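Local coordinates for protein Cas13d (uncultured Ruminococcus sp, PDB 6IV9) that binds its CRISPR RNA and probably uses two HEPN domains to mature that guide and to cleave target RNA, at residues A[261-266]-A[578-583]; A[52-57]-A[127-132]; A[823-828]-A[854-859]. The protein carries 2 engineered substitutions. All blocks are in the same frame, centred on the assembly; numbering follows the deposited sequence.

In the fold
Three contacts in a largely helical RNA-guided enzyme show how chemistry follows location. Contact 1 is a surface contact in which lysines and a glutamate from a loop and a helix start lie close without a hydrogen bond between the two segments. Contact 2 is buried: aliphatic groups join a short helix to the outer strand of a three-stranded sheet, while the helix start holds RNA phosphates. Contact 3, partly buried, is sulfur and hydrocarbon packing between two helices. No secondary-structure element is shared. Contacts 1 and 2 lie on opposite sides of the chain's centre, with their own centres about 61 Å apart; those of contacts 1 and 3 are about 36 Å apart.

Contact 1 of 3, residues A[261-266]-A[578-583]; sequences EPKTKD and SAKLTM
Glu261 and Lys580 cross obliquely, and their closest approach is made by a methylene group: carboxylate OE2 of Glu261 lies 3.7 Å from CE of Lys580. The ammonium stands a little farther off, with Lys580 NZ 4.4 Å from Glu261 OE2, too far for a salt bridge but near enough for the opposite charges to feel each other. The second point of touch lies between Lys263 and Ser578, where CE of Lys263 comes to 3.1 Å from the hydroxyl OG of Ser578. To get there the Lys263 chain bends repeatedly and starts from a torsion away from the staggered values (chi1 -112°), consistent with a loosely held, exposed side chain. Its NZ is 4.3 Å from Lys580 NZ, a pair of like charges that the nearby carboxylate probably helps to offset. Glu261 has further positive company: OE1 forms a salt bridge with Lys252, and OE2 makes a long one of 3.8 Å to Lys265 NZ. The result is a surface charge cluster, with Lys252, Lys265 and Lys580 gathered near one carboxylate at different distances. In the next shell, Glu260 accepts a hydrogen bond from the backbone N of Ser578, tying the two segments' surroundings together. Lys580 is the N-cap residue of helix 581-591, and its backbone N makes a weak bond to Met583 SD at 3.6 Å. The loop 261-266 in turn leads into helix 267-291, which Asp266 caps and whose Tyr273 packs on Glu261; beyond the second segment, Leu581 rests on helix 599-606 and Met583 on helix 617-627.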
loop_
_atom_site.group_PDB
_atom_site.type_symbol
_atom_site.label_atom_id
_atom_site.label_comp_id
_atom_site.label_asym_id
_atom_site.label_seq_id
_atom_site.Cartn_x
_atom_site.Cartn_y
_atom_site.Cartn_z
ATOM N N GLU A 261 21.218 -1.863 15.381
ATOM C CA GLU A 261 22.547 -2.519 15.460
ATOM C C GLU A 261 22.649 -3.180 16.836
ATOM O O GLU A 261 21.981 -2.745 17.741
ATOM C CB GLU A 261 23.687 -1.522 15.241
ATOM C CG GLU A 261 23.872 -0.565 16.392
ATOM C CD GLU A 261 24.955 0.498 16.303
ATOM O OE1 GLU A 261 25.550 0.648 15.254
ATOM O OE2 GLU A 261 25.177 1.177 17.304
ATOM N N PRO A 262 23.474 -4.224 17.034
ATOM C CA PRO A 262 23.593 -4.876 18.336
ATOM C C PRO A 262 24.134 -3.944 19.425
ATOM O O PRO A 262 24.801 -3.016 19.115
ATOM C CB PRO A 262 24.634 -5.976 18.093
ATOM C CG PRO A 262 24.555 -6.229 16.624
ATOM C CD PRO A 262 24.280 -4.874 16.020
ATOM N N LYS A 263 23.731 -4.193 20.664
ATOM C CA LYS A 263 24.209 -3.399 21.823
ATOM C C LYS A 263 25.711 -3.637 22.037
ATOM O O LYS A 263 26.407 -2.693 22.325
ATOM C CB LYS A 263 23.363 -3.719 23.052
ATOM C CG LYS A 263 22.490 -2.567 23.526
ATOM C CD LYS A 263 21.001 -2.805 23.385
ATOM C CE LYS A 263 20.300 -1.765 22.537
ATOM N NZ LYS A 263 21.274 -0.886 21.855
ATOM N N THR A 264 26.161 -4.878 21.902
ATOM C CA THR A 264 27.591 -5.231 22.065
ATOM C C THR A 264 28.403 -4.759 20.856
ATOM O O THR A 264 27.823 -4.594 19.799
ATOM C CB THR A 264 27.750 -6.738 22.257
ATOM O OG1 THR A 264 27.129 -7.366 21.141
ATOM C CG2 THR A 264 27.083 -7.220 23.522
ATOM N N LYS A 265 29.701 -4.541 21.047
ATOM C CA LYS A 265 30.607 -4.123 19.946
ATOM C C LYS A 265 31.403 -5.335 19.451
ATOM O O LYS A 265 32.338 -5.167 18.684
ATOM C CB LYS A 265 31.470 -2.944 20.378
ATOM C CG LYS A 265 30.665 -1.749 20.849
ATOM C CD LYS A 265 29.887 -1.128 19.747
ATOM C CE LYS A 265 28.994 -0.010 20.232
ATOM N NZ LYS A 265 28.550 0.813 19.094
ATOM N N ASP A 266 30.971 -6.508 19.873
ATOM C CA ASP A 266 31.604 -7.787 19.503
ATOM C C ASP A 266 31.608 -7.881 17.977
ATOM O O ASP A 266 30.577 -7.651 17.375
ATOM C CB ASP A 266 30.778 -8.887 20.158
ATOM C CG ASP A 266 31.073 -10.278 19.657
ATOM O OD1 ASP A 266 32.231 -10.704 19.793
ATOM O OD2 ASP A 266 30.141 -10.932 19.173
ATOM N N SER A 578 16.157 1.617 20.383
ATOM C CA SER A 578 16.961 2.315 21.405
ATOM C C SER A 578 17.225 3.661 20.744
ATOM O O SER A 578 17.852 3.662 19.716
ATOM C CB SER A 578 18.247 1.597 21.639
ATOM O OG SER A 578 18.028 0.409 22.372
ATOM N N ALA A 579 16.675 4.753 21.259
ATOM C CA ALA A 579 16.899 6.028 20.549
ATOM C C ALA A 579 18.385 6.386 20.575
ATOM O O ALA A 579 18.998 6.336 21.624
ATOM C CB ALA A 579 16.046 7.119 21.112
ATOM N N LYS A 580 18.900 6.735 19.412
ATOM C CA LYS A 580 20.303 7.134 19.215
ATOM C C LYS A 580 20.374 8.650 19.134
ATOM O O LYS A 580 19.366 9.272 18.853
ATOM C CB LYS A 580 20.768 6.561 17.884
ATOM C CG LYS A 580 20.666 5.056 17.793
ATOM C CD LYS A 580 21.842 4.390 18.427
ATOM C CE LYS A 580 22.017 2.961 17.975
ATOM N NZ LYS A 580 21.125 2.061 18.724
ATOM N N LEU A 581 21.583 9.188 19.207
ATOM C CA LEU A 581 21.758 10.654 19.154
ATOM C C LEU A 581 21.190 11.189 17.842
ATOM O O LEU A 581 20.607 12.244 17.858
ATOM C CB LEU A 581 23.240 11.004 19.255
ATOM C CG LEU A 581 23.537 12.480 19.028
ATOM C CD1 LEU A 581 22.745 13.341 19.983
ATOM C CD2 LEU A 581 25.014 12.764 19.173
ATOM N N THR A 582 21.331 10.441 16.757
ATOM C CA THR A 582 20.847 10.920 15.446
ATOM C C THR A 582 19.338 11.140 15.515
ATOM O O THR A 582 18.865 12.088 14.950
ATOM C CB THR A 582 21.163 9.910 14.342
ATOM O OG1 THR A 582 22.568 9.907 14.151
ATOM C CG2 THR A 582 20.501 10.265 13.035
ATOM N N MET A 583 18.631 10.237 16.162
ATOM C CA MET A 583 17.163 10.356 16.281
ATOM C C MET A 583 16.793 11.583 17.115
ATOM O O MET A 583 15.852 12.256 16.765
ATOM C CB MET A 583 16.594 9.086 16.897
ATOM C CG MET A 583 16.810 7.903 15.997
ATOM S SD MET A 583 16.404 6.385 16.797
ATOM C CE MET A 583 16.843 5.262 15.476
#

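Contact 2 of 3, residues A[52-57]-A[127-132]; sequences KSSVKA and VEINTS. With nucleotides of chain B.
Val55 and Ile129 meet beside the ring of Phe117, from the adjacent strand 114-119, which touches both; Phe123 also packs on Ile129. The adenine of RNA nucleotide A29 is met at N3, which accepts a hydrogen bond of 3.1 Å from Lys56 NZ; that ammonium also bonds Lys61 O and forms a salt bridge with another phosphate of the RNA. The motif is a short helix laid against the outer strand, 129-132, of a three-stranded antiparallel sheet, with the N-terminus of the helix binding phosphates. Val55 touches both strand residues. Its CG2 methyl sits 4.0 Å from Ile129 CG2 and 3.7 Å from Thr131 OG1, the Val55 and Thr131 side chains crossing at about a right angle. Ser54 adds a mixed contact, its OG 3.9 Å from Ile129 CG2. The same hydroxyl serves the RNA: with OG held between the backbone N and the carbonyl carbon (chi1 73°), Ser54 can grip one phosphate oxygen twice. A21 OP1 accepts from Ser54 N at 2.8 Å and from Ser54 OG at 3.0 Å. The N-H groups at a helix start, which lack acceptors from a preceding turn, and the helix dipole would probably favour a phosphate there. Packing on the sheet thus probably fixes the helix start that holds the CRISPR RNA backbone. Ser53 completes the grip as N-cap residue: its OG accepts a nearly straight capping bond from Lys56 N at 3.1 Å while donating its own proton to OP2 of nucleotide G22, 2.7 Å away.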
loop_
_atom_site.group_PDB
_atom_site.type_symbol
_atom_site.label_atom_id
_atom_site.label_comp_id
_atom_site.label_asym_id
_atom_site.label_seq_id
_atom_site.Cartn_x
_atom_site.Cartn_y
_atom_site.Cartn_z
ATOM N N LYS A 52 -24.555 0.108 -8.306
ATOM C CA LYS A 52 -23.679 -1.025 -8.634
ATOM C C LYS A 52 -24.204 -1.712 -9.902
ATOM O O LYS A 52 -25.274 -1.370 -10.360
ATOM C CB LYS A 52 -23.803 -1.960 -7.433
ATOM C CG LYS A 52 -22.823 -3.111 -7.341
ATOM C CD LYS A 52 -23.359 -4.266 -6.570
ATOM C CE LYS A 52 -23.217 -4.084 -5.084
ATOM N NZ LYS A 52 -23.404 -5.369 -4.397
ATOM N N SER A 53 -23.410 -2.609 -10.447
ATOM C CA SER A 53 -23.872 -3.403 -11.592
ATOM C C SER A 53 -24.945 -4.361 -11.073
ATOM O O SER A 53 -24.675 -5.068 -10.146
ATOM C CB SER A 53 -22.713 -4.164 -12.160
ATOM O OG SER A 53 -23.151 -5.286 -12.862
ATOM N N SER A 54 -26.128 -4.369 -11.674
ATOM C CA SER A 54 -27.169 -5.350 -11.279
ATOM C C SER A 54 -26.730 -6.761 -11.684
ATOM O O SER A 54 -27.174 -7.706 -11.093
ATOM C CB SER A 54 -28.519 -4.988 -11.797
ATOM O OG SER A 54 -28.597 -5.217 -13.176
ATOM N N VAL A 55 -25.904 -6.863 -12.715
ATOM C CA VAL A 55 -25.422 -8.203 -13.134
ATOM C C VAL A 55 -24.572 -8.806 -12.010
ATOM O O VAL A 55 -24.768 -9.943 -11.697
ATOM C CB VAL A 55 -24.674 -8.133 -14.477
ATOM C CG1 VAL A 55 -24.122 -9.477 -14.877
ATOM C CG2 VAL A 55 -25.553 -7.577 -15.578
ATOM N N LYS A 56 -23.647 -8.036 -11.453
ATOM C CA LYS A 56 -22.814 -8.525 -10.330
ATOM C C LYS A 56 -23.689 -8.750 -9.094
ATOM O O LYS A 56 -23.531 -9.745 -8.453
ATOM C CB LYS A 56 -21.722 -7.510 -10.001
ATOM C CG LYS A 56 -20.744 -7.231 -11.124
ATOM C CD LYS A 56 -19.802 -8.355 -11.395
ATOM C CE LYS A 56 -18.866 -8.057 -12.544
ATOM N NZ LYS A 56 -17.909 -9.144 -12.780
ATOM N N ALA A 57 -24.599 -7.823 -8.822
ATOM C CA ALA A 57 -25.474 -7.916 -7.629
ATOM C C ALA A 57 -26.316 -9.197 -7.682
ATOM O O ALA A 57 -26.366 -9.876 -6.700
ATOM C CB ALA A 57 -26.326 -6.683 -7.525
ATOM N N VAL A 127 -36.277 -10.897 -10.345
ATOM C CA VAL A 127 -36.389 -10.076 -11.583
ATOM C C VAL A 127 -35.450 -10.618 -12.668
ATOM O O VAL A 127 -34.415 -11.141 -12.335
ATOM C CB VAL A 127 -36.056 -8.606 -11.280
ATOM C CG1 VAL A 127 -34.639 -8.456 -10.787
ATOM C CG2 VAL A 127 -36.302 -7.692 -12.457
ATOM N N GLU A 128 -35.869 -10.526 -13.923
ATOM C CA GLU A 128 -35.022 -10.942 -15.061
ATOM C C GLU A 128 -33.982 -9.851 -15.305
ATOM O O GLU A 128 -34.352 -8.693 -15.339
ATOM C CB GLU A 128 -35.843 -11.089 -16.335
ATOM C CG GLU A 128 -36.656 -12.358 -16.390
ATOM C CD GLU A 128 -37.360 -12.554 -17.718
ATOM O OE1 GLU A 128 -37.982 -11.604 -18.183
ATOM O OE2 GLU A 128 -37.245 -13.639 -18.274
ATOM N N ILE A 129 -32.737 -10.258 -15.504
ATOM C CA ILE A 129 -31.614 -9.320 -15.766
ATOM C C ILE A 129 -31.113 -9.586 -17.179
ATOM O O ILE A 129 -30.921 -10.721 -17.502
ATOM C CB ILE A 129 -30.473 -9.530 -14.761
ATOM C CG1 ILE A 129 -30.945 -9.425 -13.316
ATOM C CG2 ILE A 129 -29.353 -8.562 -15.050
ATOM C CD1 ILE A 129 -31.457 -8.078 -12.982
ATOM N N ASN A 130 -30.940 -8.544 -17.968
ATOM C CA ASN A 130 -30.429 -8.710 -19.343
ATOM C C ASN A 130 -29.009 -8.157 -19.387
ATOM O O ASN A 130 -28.800 -7.068 -18.915
ATOM C CB ASN A 130 -31.313 -8.015 -20.370
ATOM C CG ASN A 130 -32.734 -8.517 -20.321
ATOM O OD1 ASN A 130 -33.005 -9.650 -20.672
ATOM N ND2 ASN A 130 -33.629 -7.684 -19.839
ATOM N N THR A 131 -28.090 -8.935 -19.938
ATOM C CA THR A 131 -26.675 -8.536 -20.087
ATOM C C THR A 131 -26.261 -8.806 -21.534
ATOM O O THR A 131 -26.877 -9.654 -22.165
ATOM C CB THR A 131 -25.805 -9.244 -19.046
ATOM O OG1 THR A 131 -24.556 -8.569 -18.992
ATOM C CG2 THR A 131 -25.544 -10.692 -19.358
ATOM N N SER A 132 -25.298 -8.052 -22.041
ATOM C CA SER A 132 -24.823 -8.257 -23.426
ATOM C C SER A 132 -24.163 -9.619 -23.559
ATOM O O SER A 132 -23.489 -10.022 -22.650
ATOM C CB SER A 132 -23.812 -7.239 -23.818
ATOM O OG SER A 132 -24.250 -5.956 -23.511
ATOM P P A B 21 -26.196 -2.409 -15.124
ATOM O OP1 A B 21 -26.750 -3.064 -14.021
ATOM O OP2 A B 21 -25.262 -1.284 -14.906
ATOM O "O5'" A B 21 -25.540 -3.515 -16.063
ATOM C "C5'" A B 21 -24.206 -3.823 -15.938
ATOM C "C4'" A B 21 -23.695 -4.449 -17.204
ATOM O "O4'" A B 21 -23.734 -3.441 -18.240
ATOM C "C3'" A B 21 -22.229 -4.834 -17.030
ATOM O "O3'" A B 21 -22.087 -6.194 -16.748
ATOM C "C2'" A B 21 -21.583 -4.486 -18.351
ATOM O "O2'" A B 21 -21.761 -5.510 -19.297
ATOM C "C1'" A B 21 -22.430 -3.304 -18.811
ATOM N N9 A B 21 -21.957 -1.945 -18.551
ATOM C C8 A B 21 -22.532 -0.967 -17.772
ATOM N N7 A B 21 -21.979 0.209 -17.912
ATOM C C5 A B 21 -20.981 -0.007 -18.854
ATOM C C6 A B 21 -19.991 0.826 -19.394
ATOM N N6 A B 21 -19.890 2.126 -19.136
ATOM N N1 A B 21 -19.146 0.288 -20.293
ATOM C C2 A B 21 -19.250 -1.009 -20.580
ATOM N N3 A B 21 -20.118 -1.900 -20.125
ATOM C C4 A B 21 -20.963 -1.327 -19.254
ATOM P P G B 22 -20.959 -6.668 -15.709
ATOM O OP1 G B 22 -21.146 -8.116 -15.654
ATOM O OP2 G B 22 -21.052 -5.797 -14.500
ATOM O "O5'" G B 22 -19.596 -6.218 -16.424
ATOM C "C5'" G B 22 -19.124 -7.015 -17.523
ATOM C "C4'" G B 22 -17.838 -6.494 -18.102
ATOM O "O4'" G B 22 -18.045 -5.172 -18.654
ATOM C "C3'" G B 22 -16.728 -6.286 -17.089
ATOM O "O3'" G B 22 -16.029 -7.533 -16.986
ATOM C "C2'" G B 22 -15.830 -5.284 -17.790
ATOM O "O2'" G B 22 -14.971 -5.930 -18.714
ATOM C "C1'" G B 22 -16.853 -4.433 -18.569
ATOM N N9 G B 22 -17.182 -3.114 -18.029
ATOM C C8 G B 22 -18.145 -2.804 -17.102
ATOM N N7 G B 22 -18.195 -1.530 -16.828
ATOM C C5 G B 22 -17.238 -0.963 -17.653
ATOM C C6 G B 22 -16.808 0.379 -17.760
ATOM O O6 G B 22 -17.309 1.386 -17.248
ATOM N N1 G B 22 -15.730 0.507 -18.632
ATOM C C2 G B 22 -15.155 -0.530 -19.330
ATOM N N2 G B 22 -14.141 -0.217 -20.133
ATOM N N3 G B 22 -15.505 -1.797 -19.187
ATOM C C4 G B 22 -16.562 -1.935 -18.352
ATOM P P A B 29 -11.153 -3.867 -10.713
ATOM O OP1 A B 29 -10.440 -4.490 -9.654
ATOM O OP2 A B 29 -10.946 -4.238 -12.134
ATOM O "O5'" A B 29 -12.684 -4.060 -10.314
ATOM C "C5'" A B 29 -13.708 -3.419 -11.080
ATOM C "C4'" A B 29 -14.903 -4.338 -11.133
ATOM O "O4'" A B 29 -14.487 -5.562 -11.790
ATOM C "C3'" A B 29 -15.410 -4.814 -9.781
ATOM O "O3'" A B 29 -16.171 -3.800 -9.115
ATOM C "C2'" A B 29 -16.191 -6.055 -10.204
ATOM O "O2'" A B 29 -17.446 -5.706 -10.783
ATOM C "C1'" A B 29 -15.247 -6.636 -11.275
ATOM N N9 A B 29 -14.327 -7.579 -10.717
ATOM C C8 A B 29 -13.039 -7.382 -10.278
ATOM N N7 A B 29 -12.539 -8.416 -9.661
ATOM C C5 A B 29 -13.567 -9.345 -9.668
ATOM C C6 A B 29 -13.683 -10.627 -9.122
ATOM N N6 A B 29 -12.697 -11.250 -8.480
ATOM N N1 A B 29 -14.858 -11.280 -9.292
ATOM C C2 A B 29 -15.837 -10.665 -9.955
ATOM N N3 A B 29 -15.853 -9.452 -10.490
ATOM C C4 A B 29 -14.685 -8.824 -10.276
#

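Contact 3 of 3, residues A[823-828]-A[854-859]; sequences ANCIAH and YVMQRC. Engineered in segment 823-828: Ala823 (natural residue Arg).
Met856 reaches Cys825 and Ile826 through a hooked chain: CG is set opposite the backbone N (chi1 177°), and turns at chi2 (67°) and again at chi3 curl the thioether toward helix 816-827. The sulfur arrives first. SD of Met856 lies 3.4 Å from CB of Cys825, a tight approach, and the terminal methyl extends alongside, with Met856 CE 3.9 Å from that same Cys825 CB. CE also meets Ile826 CG1 at 4.0 Å, the two side chains crossing at about a right angle. One turn further along helix 848-861, Cys859 adds a looser touch, its CB 4.3 Å from Cys825 SG. No hydrogen bond spans the interface; it rests on sulfur and hydrocarbon packing. An alanine in place of Met856 would remove the thioether and is likely to open a gap beside Cys825 and Ile826, depriving both of their main partner on this helix. The short helical segments are 10.8 Å apart at their axes and run at 127° to each other, and the touch is limited to four residues. Ile826 also packs on Tyr745, Val746 and Ile749 of the long helix 713-760. Within helix 848-861, Arg858 CG lies 3.5 Å above the ring plane of Tyr854, and its NH1 donates to Tyr854 OH at 2.9 Å, within the guanidinium plane, while also forming a salt bridge with Asp841. In the natural sequence, with arginine at the position of the engineered Ala823, segment 823-828 fits the Arg-four-residues-His signature of HEPN ribonucleases; the His828 ring stacks with Tyr206. The arrangement is consistent with helix packing within a HEPN domain, next to its signature motif.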
loop_
_atom_site.group_PDB
_atom_site.type_symbol
_atom_site.label_atom_id
_atom_site.label_comp_id
_atom_site.label_asym_id
_atom_site.label_seq_id
_atom_site.Cartn_x
_atom_site.Cartn_y
_atom_site.Cartn_z
ATOM N N ALA A 823 11.009 11.630 -16.070
ATOM C CA ALA A 823 11.142 10.220 -15.657
ATOM C C ALA A 823 12.118 10.120 -14.485
ATOM O O ALA A 823 11.845 9.376 -13.575
ATOM C CB ALA A 823 11.599 9.388 -16.820
ATOM N N ASN A 824 13.225 10.847 -14.550
ATOM C CA ASN A 824 14.229 10.828 -13.462
ATOM C C ASN A 824 13.632 11.411 -12.177
ATOM O O ASN A 824 13.853 10.857 -11.136
ATOM C CB ASN A 824 15.502 11.555 -13.887
ATOM C CG ASN A 824 16.250 10.821 -14.975
ATOM O OD1 ASN A 824 16.085 9.627 -15.150
ATOM N ND2 ASN A 824 17.073 11.528 -15.720
ATOM N N CYS A 825 12.911 12.514 -12.287
ATOM C CA CYS A 825 12.309 13.157 -11.101
ATOM C C CYS A 825 11.284 12.209 -10.474
ATOM O O CYS A 825 11.207 12.160 -9.283
ATOM C CB CYS A 825 11.625 14.455 -11.493
ATOM S SG CYS A 825 12.773 15.794 -11.897
ATOM N N ILE A 826 10.504 11.525 -11.298
ATOM C CA ILE A 826 9.485 10.576 -10.774
ATOM C C ILE A 826 10.182 9.439 -10.029
ATOM O O ILE A 826 9.843 9.188 -8.912
ATOM C CB ILE A 826 8.635 10.055 -11.946
ATOM C CG1 ILE A 826 7.761 11.167 -12.530
ATOM C CG2 ILE A 826 7.830 8.838 -11.537
ATOM C CD1 ILE A 826 7.191 10.867 -13.881
ATOM N N ALA A 827 11.182 8.841 -10.652
ATOM C CA ALA A 827 11.923 7.712 -10.055
ATOM C C ALA A 827 12.639 8.113 -8.759
ATOM O O ALA A 827 12.789 7.264 -7.931
ATOM C CB ALA A 827 12.879 7.136 -11.054
ATOM N N HIS A 828 13.083 9.355 -8.632
ATOM C CA HIS A 828 13.888 9.756 -7.453
ATOM C C HIS A 828 13.090 10.530 -6.411
ATOM O O HIS A 828 13.712 11.059 -5.519
ATOM C CB HIS A 828 15.078 10.583 -7.922
ATOM C CG HIS A 828 15.908 9.845 -8.903
ATOM N ND1 HIS A 828 16.769 10.459 -9.748
ATOM C CD2 HIS A 828 15.996 8.534 -9.168
ATOM C CE1 HIS A 828 17.353 9.558 -10.498
ATOM N NE2 HIS A 828 16.895 8.384 -10.167
ATOM N N TYR A 854 3.271 21.741 -9.770
ATOM C CA TYR A 854 4.030 23.009 -9.732
ATOM C C TYR A 854 5.486 22.732 -9.348
ATOM O O TYR A 854 6.373 23.172 -10.014
ATOM C CB TYR A 854 3.398 24.009 -8.767
ATOM C CG TYR A 854 4.246 25.245 -8.662
ATOM C CD1 TYR A 854 4.204 26.208 -9.648
ATOM C CD2 TYR A 854 5.150 25.413 -7.631
ATOM C CE1 TYR A 854 5.017 27.320 -9.596
ATOM C CE2 TYR A 854 5.973 26.519 -7.562
ATOM C CZ TYR A 854 5.902 27.476 -8.551
ATOM O OH TYR A 854 6.706 28.560 -8.505
ATOM N N VAL A 855 5.699 21.962 -8.295
ATOM C CA VAL A 855 7.080 21.645 -7.848
ATOM C C VAL A 855 7.792 20.876 -8.957
ATOM O O VAL A 855 8.916 21.180 -9.247
ATOM C CB VAL A 855 7.073 20.857 -6.526
ATOM C CG1 VAL A 855 8.459 20.411 -6.126
ATOM C CG2 VAL A 855 6.402 21.628 -5.411
ATOM N N MET A 856 7.104 19.936 -9.581
ATOM C CA MET A 856 7.742 19.134 -10.648
ATOM C C MET A 856 8.171 20.052 -11.794
ATOM O O MET A 856 9.259 19.896 -12.262
ATOM C CB MET A 856 6.765 18.094 -11.198
ATOM C CG MET A 856 7.335 17.289 -12.329
ATOM S SD MET A 856 8.679 16.195 -11.879
ATOM C CE MET A 856 7.766 14.880 -11.084
ATOM N N GLN A 857 7.308 20.965 -12.209
ATOM C CA GLN A 857 7.622 21.888 -13.328
ATOM C C GLN A 857 8.807 22.783 -12.951
ATOM O O GLN A 857 9.622 23.041 -13.790
ATOM C CB GLN A 857 6.353 22.608 -13.771
ATOM C CG GLN A 857 5.371 21.668 -14.438
ATOM C CD GLN A 857 4.032 22.252 -14.788
ATOM O OE1 GLN A 857 3.830 23.451 -14.750
ATOM N NE2 GLN A 857 3.104 21.386 -15.136
ATOM N N ARG A 858 8.864 23.244 -11.713
ATOM C CA ARG A 858 10.015 24.068 -11.277
ATOM C C ARG A 858 11.293 23.230 -11.345
ATOM O O ARG A 858 12.296 23.746 -11.752
ATOM C CB ARG A 858 9.770 24.618 -9.876
ATOM C CG ARG A 858 8.710 25.703 -9.828
ATOM C CD ARG A 858 9.114 26.964 -10.563
ATOM N NE ARG A 858 10.413 27.434 -10.142
ATOM C CZ ARG A 858 10.621 28.244 -9.126
ATOM N NH1 ARG A 858 9.616 28.682 -8.399
ATOM N NH2 ARG A 858 11.842 28.611 -8.824
ATOM N N CYS A 859 11.232 21.972 -10.919
ATOM C CA CYS A 859 12.418 21.094 -10.963
ATOM C C CYS A 859 12.832 20.856 -12.415
ATOM O O CYS A 859 14.004 20.825 -12.682
ATOM C CB CYS A 859 12.131 19.741 -10.329
ATOM S SG CYS A 859 11.824 19.771 -8.546
#